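Local coordinates for protein 7,8-dihydro-6-hydroxymethylpterin pyrophosphokinase-dihydropteroate synthase (Plasmodium falciparum, PDB 6JWS) that probably makes 7,8-dihydropteroate for folate synthesis in two steps, pyrophosphorylating hydroxymethyldihydropterin with ATP and then condensing the product with 4-aminobenzoate, at residues T51-E56 / D598-F603; N371-Y376 / I382-E387; K582-S587 / I612-N617; I685-H688 / E692-S695. The protein carries 1 engineered substitution. All blocks are in the same frame, centred on the assembly; numbering follows the deposited sequence.

Contact 1: T51-E56 / D598-F603. With PT1 (pteroic acid), chain I.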
# COMPACT_ATOMS: atom_id res chain seq x y z
N THR B 51 10.24 14.72 -29.30
CA THR B 51 9.27 13.65 -29.42
C THR B 51 8.40 13.68 -28.18
O THR B 51 8.81 14.20 -27.15
CB THR B 51 9.92 12.26 -29.52
OG1 THR B 51 10.96 12.10 -28.54
CG2 THR B 51 10.47 11.91 -30.89
N SER B 52 7.19 13.13 -28.28
CA SER B 52 6.31 12.93 -27.15
C SER B 52 6.50 11.49 -26.68
O SER B 52 7.24 10.75 -27.32
CB SER B 52 4.88 13.16 -27.58
OG SER B 52 4.43 12.09 -28.42
N TYR B 53 5.82 11.10 -25.59
CA TYR B 53 5.63 9.69 -25.32
C TYR B 53 4.85 9.05 -26.47
O TYR B 53 4.22 9.71 -27.29
CB TYR B 53 4.98 9.46 -23.94
CG TYR B 53 5.94 9.75 -22.81
CD1 TYR B 53 6.93 8.84 -22.46
CD2 TYR B 53 5.90 10.98 -22.15
CE1 TYR B 53 7.84 9.14 -21.46
CE2 TYR B 53 6.82 11.30 -21.16
CZ TYR B 53 7.79 10.37 -20.81
OH TYR B 53 8.74 10.69 -19.86
N LEU B 54 4.87 7.73 -26.49
CA LEU B 54 3.96 6.92 -27.26
C LEU B 54 2.68 6.78 -26.44
O LEU B 54 2.75 6.71 -25.22
CB LEU B 54 4.64 5.56 -27.39
CG LEU B 54 4.69 5.01 -28.80
CD1 LEU B 54 5.76 3.92 -28.90
CD2 LEU B 54 3.31 4.45 -29.16
N TYR B 55 1.52 6.71 -27.12
CA TYR B 55 0.25 6.61 -26.42
C TYR B 55 -0.68 5.61 -27.10
O TYR B 55 -0.77 5.57 -28.32
CB TYR B 55 -0.45 7.96 -26.34
CG TYR B 55 0.24 8.95 -25.43
CD1 TYR B 55 -0.03 8.98 -24.06
CD2 TYR B 55 1.18 9.84 -25.93
CE1 TYR B 55 0.60 9.90 -23.23
CE2 TYR B 55 1.80 10.76 -25.11
CZ TYR B 55 1.51 10.78 -23.76
OH TYR B 55 2.16 11.69 -22.96
N GLU B 56 -1.38 4.83 -26.29
CA GLU B 56 -2.47 4.02 -26.80
C GLU B 56 -3.78 4.76 -26.55
O GLU B 56 -4.13 5.07 -25.40
CB GLU B 56 -2.49 2.66 -26.13
CG GLU B 56 -3.79 1.91 -26.37
CD GLU B 56 -3.70 0.57 -25.68
OE1 GLU B 56 -2.98 -0.30 -26.20
OE2 GLU B 56 -4.30 0.43 -24.59
N ASP B 598 5.57 10.20 -11.21
CA ASP B 598 4.35 9.51 -11.60
C ASP B 598 4.12 9.61 -13.11
O ASP B 598 3.42 8.78 -13.67
CB ASP B 598 3.11 10.03 -10.86
CG ASP B 598 2.93 9.46 -9.46
OD1 ASP B 598 3.70 8.54 -9.07
OD2 ASP B 598 2.04 9.95 -8.74
N GLU B 599 4.72 10.61 -13.76
CA GLU B 599 4.59 10.79 -15.20
C GLU B 599 5.73 10.14 -15.97
O GLU B 599 5.72 10.21 -17.20
CB GLU B 599 4.71 12.28 -15.55
CG GLU B 599 3.74 13.16 -14.80
CD GLU B 599 2.31 12.98 -15.28
OE1 GLU B 599 2.02 13.36 -16.44
OE2 GLU B 599 1.51 12.43 -14.50
N TYR B 600 6.72 9.57 -15.28
CA TYR B 600 7.95 9.18 -15.95
C TYR B 600 8.23 7.70 -15.76
O TYR B 600 7.92 7.14 -14.72
CB TYR B 600 9.14 9.94 -15.35
CG TYR B 600 9.13 11.43 -15.61
CD1 TYR B 600 9.31 11.94 -16.88
CD2 TYR B 600 9.07 12.33 -14.56
CE1 TYR B 600 9.34 13.31 -17.10
CE2 TYR B 600 9.10 13.70 -14.77
CZ TYR B 600 9.22 14.19 -16.04
OH TYR B 600 9.25 15.54 -16.26
N PRO B 601 8.92 7.03 -16.72
CA PRO B 601 9.37 5.66 -16.51
C PRO B 601 10.46 5.73 -15.44
O PRO B 601 11.39 6.53 -15.55
CB PRO B 601 9.95 5.24 -17.87
CG PRO B 601 9.47 6.30 -18.86
CD PRO B 601 9.32 7.57 -18.04
N LEU B 602 10.27 4.96 -14.37
CA LEU B 602 11.12 5.06 -13.20
C LEU B 602 11.80 3.71 -12.95
O LEU B 602 11.14 2.67 -12.87
CB LEU B 602 10.26 5.49 -12.01
CG LEU B 602 11.00 5.60 -10.67
CD1 LEU B 602 12.02 6.75 -10.67
CD2 LEU B 602 10.01 5.78 -9.52
N PHE B 603 13.12 3.78 -12.79
CA PHE B 603 14.04 2.67 -12.57
C PHE B 603 14.78 2.98 -11.26
O PHE B 603 15.37 4.04 -11.15
CB PHE B 603 14.99 2.64 -13.78
CG PHE B 603 16.06 1.58 -13.77
CD1 PHE B 603 17.05 1.57 -12.80
CD2 PHE B 603 16.11 0.60 -14.77
CE1 PHE B 603 18.04 0.59 -12.79
CE2 PHE B 603 17.09 -0.38 -14.76
CZ PHE B 603 18.06 -0.38 -13.77
C2 PT1 I . 21.59 2.07 -9.23
C3 PT1 I . 22.88 1.37 -9.29
C5 PT1 I . 23.40 1.09 -10.63
N6 PT1 I . 23.57 0.98 -8.19
C7 PT1 I . 21.49 2.18 -11.59
N9 PT1 I . 22.68 1.50 -11.72
C10 PT1 I . 24.76 0.35 -8.34
N11 PT1 I . 20.80 2.60 -12.71
C12 PT1 I . 25.27 0.11 -9.61
C21 PT1 I . 25.29 1.96 -0.89
O22 PT1 I . 25.27 0.97 -0.11
O1 PT1 I . 21.06 2.37 -8.04
N4 PT1 I . 20.96 2.44 -10.37
N8 PT1 I . 24.58 0.46 -10.72
C13 PT1 I . 25.54 -0.03 -7.11
N14 PT1 I . 26.05 1.21 -6.47
C15 PT1 I . 25.88 1.41 -5.15
C16 PT1 I . 25.73 2.72 -4.64
C17 PT1 I . 25.87 0.27 -4.28
C18 PT1 I . 25.54 2.89 -3.24
C19 PT1 I . 25.70 0.46 -2.89
C20 PT1 I . 25.51 1.77 -2.37
O23 PT1 I . 25.11 3.10 -0.44

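Contact 2: N371-Y376 / I382-E387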
# COMPACT_ATOMS: atom_id res chain seq x y z
N ASN B 371 -8.39 5.71 -20.59
CA ASN B 371 -8.22 4.93 -21.81
C ASN B 371 -7.27 5.62 -22.79
O ASN B 371 -7.37 5.43 -23.99
CB ASN B 371 -9.56 4.65 -22.49
CG ASN B 371 -10.47 3.73 -21.70
OD1 ASN B 371 -10.01 2.86 -20.96
ND2 ASN B 371 -11.77 3.93 -21.84
N ASN B 372 -6.37 6.45 -22.27
CA ASN B 372 -5.37 7.08 -23.12
C ASN B 372 -4.03 6.91 -22.42
O ASN B 372 -3.64 7.75 -21.61
CB ASN B 372 -5.74 8.53 -23.45
CG ASN B 372 -6.97 8.62 -24.33
OD1 ASN B 372 -6.91 8.29 -25.51
ND2 ASN B 372 -8.09 9.05 -23.77
N LYS B 373 -3.36 5.79 -22.70
CA LYS B 373 -2.29 5.28 -21.85
C LYS B 373 -0.93 5.69 -22.39
O LYS B 373 -0.61 5.46 -23.57
CB LYS B 373 -2.37 3.75 -21.77
CG LYS B 373 -3.62 3.21 -21.08
CD LYS B 373 -3.49 1.73 -20.78
CE LYS B 373 -4.71 1.10 -20.13
NZ LYS B 373 -4.50 -0.36 -19.96
N ARG B 374 -0.13 6.28 -21.49
CA ARG B 374 1.28 6.56 -21.74
C ARG B 374 2.07 5.24 -21.87
O ARG B 374 1.94 4.33 -21.04
CB ARG B 374 1.81 7.51 -20.67
CG ARG B 374 3.26 7.95 -20.87
CD ARG B 374 3.34 9.46 -20.96
NE ARG B 374 3.26 10.05 -19.67
CZ ARG B 374 2.68 11.19 -19.37
NH1 ARG B 374 2.08 11.92 -20.29
NH2 ARG B 374 2.69 11.59 -18.11
N ILE B 375 2.91 5.16 -22.90
CA ILE B 375 3.72 3.97 -23.15
C ILE B 375 5.20 4.32 -23.06
O ILE B 375 5.62 5.38 -23.53
CB ILE B 375 3.36 3.43 -24.55
CG1 ILE B 375 1.99 2.73 -24.56
CG2 ILE B 375 4.46 2.52 -25.08
CD1 ILE B 375 1.44 2.53 -25.96
N TYR B 376 6.01 3.39 -22.52
CA TYR B 376 7.46 3.48 -22.65
C TYR B 376 7.98 2.21 -23.33
O TYR B 376 7.26 1.21 -23.36
CB TYR B 376 8.14 3.75 -21.30
CG TYR B 376 8.13 2.58 -20.35
CD1 TYR B 376 7.00 2.31 -19.59
CD2 TYR B 376 9.22 1.74 -20.20
CE1 TYR B 376 6.96 1.26 -18.69
CE2 TYR B 376 9.19 0.67 -19.31
CZ TYR B 376 8.06 0.43 -18.54
OH TYR B 376 7.95 -0.60 -17.65
N ILE B 382 5.77 -2.57 -26.52
CA ILE B 382 4.97 -1.66 -25.70
C ILE B 382 4.98 -2.09 -24.23
O ILE B 382 4.70 -3.24 -23.91
CB ILE B 382 3.54 -1.66 -26.27
CG1 ILE B 382 3.45 -0.91 -27.60
CG2 ILE B 382 2.50 -1.17 -25.27
CD1 ILE B 382 2.12 -1.15 -28.28
N SER B 383 5.29 -1.14 -23.33
CA SER B 383 5.03 -1.27 -21.90
C SER B 383 4.13 -0.11 -21.51
O SER B 383 4.40 1.03 -21.88
CB SER B 383 6.31 -1.24 -21.07
OG SER B 383 7.14 -2.38 -21.27
N TYR B 384 3.06 -0.40 -20.77
CA TYR B 384 2.21 0.68 -20.30
C TYR B 384 2.82 1.26 -19.03
O TYR B 384 3.03 0.53 -18.06
CB TYR B 384 0.80 0.16 -20.00
CG TYR B 384 0.10 -0.38 -21.22
CD1 TYR B 384 -0.36 0.47 -22.20
CD2 TYR B 384 -0.01 -1.75 -21.42
CE1 TYR B 384 -0.94 -0.02 -23.36
CE2 TYR B 384 -0.61 -2.26 -22.56
CZ TYR B 384 -1.08 -1.39 -23.53
OH TYR B 384 -1.68 -1.89 -24.64
N LEU B 385 3.09 2.58 -19.06
CA LEU B 385 3.69 3.23 -17.91
C LEU B 385 2.83 2.94 -16.68
O LEU B 385 1.61 3.11 -16.72
CB LEU B 385 3.79 4.74 -18.15
CG LEU B 385 4.66 5.46 -17.12
CD1 LEU B 385 6.09 4.96 -17.20
CD2 LEU B 385 4.62 6.96 -17.32
N LYS B 386 3.47 2.50 -15.60
CA LYS B 386 2.85 2.35 -14.28
C LYS B 386 2.00 1.08 -14.18
O LYS B 386 1.36 0.89 -13.15
CB LYS B 386 2.10 3.60 -13.78
CG LYS B 386 2.87 4.92 -13.64
CD LYS B 386 4.30 4.78 -13.15
CE LYS B 386 5.14 6.05 -13.29
NZ LYS B 386 6.55 5.81 -12.86
N GLU B 387 2.02 0.20 -15.18
CA GLU B 387 1.18 -0.99 -15.13
C GLU B 387 1.91 -2.25 -14.65
O GLU B 387 1.27 -3.26 -14.39
CB GLU B 387 0.49 -1.26 -16.46
CG GLU B 387 -0.70 -0.34 -16.66
CD GLU B 387 -1.64 -0.75 -17.79
OE1 GLU B 387 -1.56 -1.95 -18.26
OE2 GLU B 387 -2.43 0.12 -18.21
O HOH W 1 0.04 3.80 -18.95
O HOH W 2 6.81 -3.47 -18.73

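Contact 3: K582-S587 / I612-N617. With ACT (acetate ion), chain N.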
# COMPACT_ATOMS: atom_id res chain seq x y z
N LYS B 582 23.94 10.43 -1.32
CA LYS B 582 22.81 10.70 -0.43
C LYS B 582 23.09 10.07 0.93
O LYS B 582 23.51 8.92 1.00
CB LYS B 582 21.50 10.17 -1.02
CG LYS B 582 20.94 10.92 -2.22
CD LYS B 582 21.27 10.26 -3.54
CE LYS B 582 21.07 11.17 -4.74
NZ LYS B 582 21.52 10.50 -5.98
N LYS B 583 22.87 10.83 2.02
CA LYS B 583 22.79 10.24 3.35
C LYS B 583 21.60 9.29 3.38
O LYS B 583 20.69 9.38 2.55
CB LYS B 583 22.69 11.33 4.43
CG LYS B 583 23.88 12.29 4.53
CD LYS B 583 25.03 11.73 5.35
CE LYS B 583 26.22 12.66 5.51
NZ LYS B 583 27.36 12.26 4.64
N HIS B 584 21.62 8.36 4.35
CA HIS B 584 20.59 7.35 4.52
C HIS B 584 19.21 7.98 4.61
O HIS B 584 18.30 7.54 3.91
CB HIS B 584 20.96 6.38 5.65
CG HIS B 584 22.27 5.72 5.42
ND1 HIS B 584 22.76 5.48 4.13
CD2 HIS B 584 23.21 5.26 6.27
CE1 HIS B 584 23.94 4.90 4.20
NE2 HIS B 584 24.24 4.75 5.51
N ASP B 585 19.07 9.04 5.42
CA ASP B 585 17.81 9.79 5.53
C ASP B 585 17.39 10.41 4.20
O ASP B 585 16.19 10.59 3.98
CB ASP B 585 17.83 10.80 6.69
CG ASP B 585 17.78 10.14 8.07
OD1 ASP B 585 17.15 9.05 8.21
OD2 ASP B 585 18.38 10.71 9.02
N GLN B 586 18.36 10.72 3.33
CA GLN B 586 18.06 11.34 2.04
C GLN B 586 17.58 10.28 1.07
O GLN B 586 16.65 10.53 0.30
CB GLN B 586 19.25 12.13 1.48
CG GLN B 586 19.59 13.36 2.30
CD GLN B 586 20.87 14.04 1.88
OE1 GLN B 586 21.90 13.38 1.66
NE2 GLN B 586 20.84 15.37 1.78
N SER B 587 18.22 9.11 1.10
CA SER B 587 17.76 7.97 0.33
C SER B 587 16.30 7.68 0.67
O SER B 587 15.47 7.55 -0.22
CB SER B 587 18.65 6.75 0.55
OG SER B 587 19.89 6.91 -0.11
N ILE B 612 19.31 0.66 3.84
CA ILE B 612 18.35 -0.32 4.35
C ILE B 612 18.66 -0.68 5.81
O ILE B 612 17.77 -0.65 6.65
CB ILE B 612 18.28 -1.59 3.47
CG1 ILE B 612 17.96 -1.27 2.01
CG2 ILE B 612 17.28 -2.56 4.09
CD1 ILE B 612 17.90 -2.48 1.11
N ALA B 613 19.94 -1.00 6.10
CA ALA B 613 20.39 -1.34 7.45
C ALA B 613 20.09 -0.21 8.43
O ALA B 613 19.81 -0.47 9.59
CB ALA B 613 21.86 -1.67 7.47
N HIS B 614 20.09 1.03 7.95
CA HIS B 614 19.89 2.19 8.79
C HIS B 614 18.44 2.26 9.25
O HIS B 614 18.10 3.05 10.13
CB HIS B 614 20.29 3.42 7.98
CG HIS B 614 19.96 4.75 8.56
ND1 HIS B 614 20.87 5.45 9.35
CD2 HIS B 614 18.88 5.55 8.42
CE1 HIS B 614 20.36 6.62 9.70
NE2 HIS B 614 19.12 6.70 9.15
N CYS B 615 17.57 1.49 8.58
CA CYS B 615 16.15 1.45 8.92
C CYS B 615 15.89 0.52 10.11
O CYS B 615 14.84 0.64 10.73
CB CYS B 615 15.33 0.93 7.75
SG CYS B 615 15.25 2.06 6.33
N MET B 616 16.80 -0.42 10.39
CA MET B 616 16.58 -1.48 11.37
C MET B 616 16.82 -0.96 12.79
O MET B 616 17.81 -0.27 13.04
CB MET B 616 17.55 -2.64 11.19
CG MET B 616 17.59 -3.28 9.82
SD MET B 616 15.97 -3.72 9.21
CE MET B 616 16.34 -4.25 7.54
N ASN B 617 15.93 -1.36 13.71
CA ASN B 617 16.18 -1.27 15.15
C ASN B 617 16.95 -2.52 15.60
O ASN B 617 18.16 -2.38 15.87
CB ASN B 617 14.88 -1.16 15.95
CG ASN B 617 14.09 0.10 15.64
OD1 ASN B 617 13.79 0.88 16.54
ND2 ASN B 617 13.73 0.30 14.38
C ACT N . 18.09 16.86 3.10
O ACT N . 18.51 17.42 2.08
OXT ACT N . 16.92 16.47 3.24
CH3 ACT N . 19.08 16.64 4.27

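Contact 4: I685-H688 / E692-S695. With MG (magnesium ion), chain O; PT1 (pteroic acid), chain I.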
# COMPACT_ATOMS: atom_id res chain seq x y z
N ILE B 685 12.83 -2.34 -10.91
CA ILE B 685 13.64 -2.39 -9.71
C ILE B 685 14.83 -3.31 -9.98
O ILE B 685 14.70 -4.39 -10.60
CB ILE B 685 12.80 -2.79 -8.47
CG1 ILE B 685 12.12 -4.16 -8.66
CG2 ILE B 685 11.77 -1.72 -8.13
CD1 ILE B 685 11.44 -4.72 -7.41
N ARG B 686 16.01 -2.86 -9.53
CA ARG B 686 17.28 -3.47 -9.85
C ARG B 686 17.71 -4.23 -8.60
O ARG B 686 17.98 -3.61 -7.58
CB ARG B 686 18.30 -2.37 -10.18
CG ARG B 686 19.65 -2.88 -10.67
CD ARG B 686 20.59 -1.69 -10.85
NE ARG B 686 21.92 -2.15 -11.20
CZ ARG B 686 22.89 -2.41 -10.33
NH1 ARG B 686 22.70 -2.22 -9.03
NH2 ARG B 686 24.06 -2.82 -10.77
N VAL B 687 17.74 -5.57 -8.68
CA VAL B 687 17.86 -6.34 -7.45
C VAL B 687 18.88 -7.47 -7.62
O VAL B 687 19.08 -8.00 -8.73
CB VAL B 687 16.48 -6.87 -6.97
CG1 VAL B 687 15.49 -5.73 -6.68
CG2 VAL B 687 15.87 -7.89 -7.93
N HIS B 688 19.52 -7.85 -6.50
CA HIS B 688 20.36 -9.05 -6.49
C HIS B 688 19.52 -10.31 -6.27
O HIS B 688 19.91 -11.40 -6.68
CB HIS B 688 21.38 -9.00 -5.35
CG HIS B 688 22.33 -7.85 -5.43
ND1 HIS B 688 22.04 -6.62 -4.85
CD2 HIS B 688 23.56 -7.75 -5.98
CE1 HIS B 688 23.07 -5.81 -5.04
NE2 HIS B 688 24.00 -6.47 -5.74
N GLU B 692 13.45 -14.02 -4.58
CA GLU B 692 12.78 -13.44 -3.43
C GLU B 692 11.82 -12.33 -3.88
O GLU B 692 10.67 -12.28 -3.47
CB GLU B 692 13.84 -12.92 -2.46
CG GLU B 692 14.76 -14.01 -1.90
CD GLU B 692 16.05 -14.27 -2.68
OE1 GLU B 692 16.00 -14.39 -3.92
OE2 GLU B 692 17.11 -14.33 -2.02
N THR B 693 12.31 -11.43 -4.75
CA THR B 693 11.56 -10.26 -5.19
C THR B 693 10.33 -10.70 -5.99
O THR B 693 9.23 -10.18 -5.81
CB THR B 693 12.48 -9.31 -5.97
OG1 THR B 693 13.58 -8.98 -5.11
CG2 THR B 693 11.78 -8.04 -6.40
N LYS B 694 10.54 -11.65 -6.91
CA LYS B 694 9.45 -12.17 -7.73
C LYS B 694 8.36 -12.81 -6.86
O LYS B 694 7.18 -12.73 -7.21
CB LYS B 694 9.99 -13.21 -8.72
CG LYS B 694 9.01 -13.68 -9.79
CD LYS B 694 8.53 -12.54 -10.67
CE LYS B 694 7.85 -13.00 -11.95
NZ LYS B 694 6.71 -13.91 -11.68
N SER B 695 8.75 -13.46 -5.76
CA SER B 695 7.79 -14.13 -4.90
C SER B 695 6.88 -13.07 -4.28
O SER B 695 5.67 -13.27 -4.20
CB SER B 695 8.46 -14.95 -3.84
OG SER B 695 9.28 -15.95 -4.42
MG MG O . 19.26 -14.41 -2.46
C2 PT1 I . 21.59 2.07 -9.23
C3 PT1 I . 22.88 1.37 -9.29
C5 PT1 I . 23.40 1.09 -10.63
N6 PT1 I . 23.57 0.98 -8.19
C7 PT1 I . 21.49 2.18 -11.59
N9 PT1 I . 22.68 1.50 -11.72
C10 PT1 I . 24.76 0.35 -8.34
N11 PT1 I . 20.80 2.60 -12.71
C12 PT1 I . 25.27 0.11 -9.61
C21 PT1 I . 25.29 1.96 -0.89
O22 PT1 I . 25.27 0.97 -0.11
O1 PT1 I . 21.06 2.37 -8.04
N4 PT1 I . 20.96 2.44 -10.37
N8 PT1 I . 24.58 0.46 -10.72
C13 PT1 I . 25.54 -0.03 -7.11
N14 PT1 I . 26.05 1.21 -6.47
C15 PT1 I . 25.88 1.41 -5.15
C16 PT1 I . 25.73 2.72 -4.64
C17 PT1 I . 25.87 0.27 -4.28
C18 PT1 I . 25.54 2.89 -3.24
C19 PT1 I . 25.70 0.46 -2.89
C20 PT1 I . 25.51 1.77 -2.37
O23 PT1 I . 25.11 3.10 -0.44
O HOH W 3 19.02 -16.75 -1.97
O HOH W 4 18.32 -14.83 -4.37

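Contact 1: T51-E56 / D598-F603
Tyr53 reaches across from the 46-57 strand region and sets its phenol oxygen against the loop that leads into strand 603-604, touching Tyr600 and Pro601. The backbones stay well apart, 9.7 Å between the CA atoms of Tyr53 and Tyr600, and the extended tyrosine spans that distance.

The van der Waals contacts come first. Tyr53 OH lies 3.3 Å from Tyr600 CD1, near the plane of both rings, so the two aromatics meet rim to rim with their side chains crossing at about a right angle. Pro601 approaches Tyr53 from the opposite direction, its CD 4.0 Å from Tyr53 CE1. With CG anti to its own carbonyl carbon (chi1 -71°), the Tyr53 ring is swung out toward the loop.

No hydrogen bond joins the two segments. Tyr600 OH is hydrogen-bonded to Glu556, while Ser52 OG donates to Tyr53 O within its own segment at 2.6 Å and is also bonded to Thr167 N. Further along the loop, Phe603 puts CE1 3.4 Å from N11 of the bound pteroic acid.

A kinase-domain strand thus meets a loop of the pterin-binding TIM barrel, burying just 124 Å². The chemistry implies a small touch between the domains made by shape alone, since the hydroxyl of Tyr600 finds its hydrogen-bond partner outside the pairing.

Contact 2: N371-Y376 / I382-E387
Strands 372-376 and 382-384 form an antiparallel beta hairpin at the edge of the kinase-domain sheet, and Tyr376 and Ser383 are its hydrogen-bonded pair. Tyr376 N gives its hydrogen to Ser383 O at 2.9 Å, and Ser383 N returns one to Tyr376 O. Ile375 and Tyr384 make the adjoining non-hydrogen-bonded pair. One step on, Leu385 N donates to Arg374 O at 2.9 Å. Arg374 O has a second donor: a water that also donates to Leu385 O, tying the strand to the type II turn of Tyr384 to Glu387. That turn is closed by Glu387 N bonding Tyr384 O.

The charged ends are satisfied too. Lys373 runs extended beyond CG to place NZ 2.8 Å from Glu387 OE2, a salt bridge on the syn lone pair; the same NZ stands over the face of the Tyr384 ring in a cation-pi contact. Tyr384 OH is hydrogen-bonded to Glu56 OE1 on strand 46-57. Arg374 lies beside Leu385, its CG 3.9 Å from Leu385 CD2, and its guanidinium is held by Glu599 OE1 (a salt bridge from NH2) and by Tyr55 OH (a hydrogen bond from NH1).

On the Tyr376 side, chi1 of 72° puts the ring between its backbone N and carbonyl carbon, folded over Ser383. A second water bridges Tyr376 OH and Ser383 OG, while Ser383 CB sits 3.6 Å from the centroid of the Tyr376 ring in a CH-pi contact.

Contact 3: K582-S587 / I612-N617
His614 lies against His584 and Asp585 at the start of helix 584-592, a surface contact in the pterin-binding TIM-barrel domain. It joins the first turn of that helix to the type I turn, Ala613 to Met616, at the end of the short helix 610-613.

The 612-617 segment begins with Ile612, whose side chain turns from the contact to pack on helix 657-680 and on Val699 of the second subunit. Ala613 then opens the type I turn, closed by Met616 N bonding Ala613 O. Next comes His614, which carries the contact. Its CG is anti to the backbone N (chi1 171°), extending the imidazole toward helix 584-592. His584 CB covers one face, 3.6 Å from the centroid of the His614 ring, a CH-pi contact. The two imidazoles themselves lie obliquely, with planes at 57°. At its rim, His614 uses NE2 to donate to the carboxylate of Asp585, holding the ring's rotation from a second direction.

Beyond it, Cys615 packs on Ile588 of the same helix and on Lys702 of the second subunit, and Met616 meets Lys665 of its own chain and Ser695 of the second subunit. The turn is therefore shared between its own barrel and the dimer neighbour. Asn617, poorly ordered, ends the modelled stretch.

The helix start is secured separately: the backbone N of Lys583, at the N-cap position, donates to Gln586 OE1. Across the contact, the His614 NE2 to Asp585 OD1 bond measures 3.2 Å, and the donor stands above the carboxylate plane, 55° out of it.

Contact 4: I685-H688 / E692-S695
Ile685 CD1 and Thr693 CG2 press together at 3.5 Å, tighter than a usual methyl contact, and no hydrogen bond joins the two segments. The side chains reach toward each other tip to tip. Ile685 gets there with CG1 between its backbone N and carbonyl carbon (chi1 58°). Val687, two residues along the strand and on the same side, meets the other branch of Thr693: its CG2 lies 3.8 Å from Thr693 OG1. One threonine thus spans both strand residues, its methyl on Ile685 and its hydroxyl beside Val687. That hydroxyl is buried but satisfied, because it is hydrogen-bonded to Asp689 O, just before helix 690-704. Ile391 of strand 390-396 and Leu671 of helix 657-680 also pack on Thr693.

The residues next to this buried contact serve two bound groups. Arg686 points to the opposite side of the strand, extended from CG to NE, and lays the face of its guanidinium over the pterin of pteroic acid, with NH2 3.3 Å from N8 of the ligand. Asp430 forms a salt bridge with Arg686 NE, helping to position the group. On the helix, Glu692 OE2 binds a magnesium ion at 2.2 Å; Asp689, Met648 O and two waters are its other ligands.

Strand 684-687 running into helix 690-704 is a beta-alpha unit of the TIM barrel: one side of the strand packs on its helix, and Arg686, on the other side, faces the pterin pocket of the barrel.

How the contacts relate
Contacts 1 and 2 lie at the junction of the two enzyme domains, their centres 7 Å apart. Both reach the antiparallel kinase-domain sheet, where strands 46-57 and 372-377 are neighbours, and they touch directly. Along the chain, contact 2 falls between the two halves of contact 1; contact 3 alternates with contact 1, and contact 4 follows them all. Contacts 3 and 4 belong to the TIM barrel, with centres 19 Å apart, and both touch the second subunit. Phe603 and Arg686 pack together and both touch pteroic acid, so contacts 1 and 4, 23 Å apart, connect the domain junction with the synthase pocket.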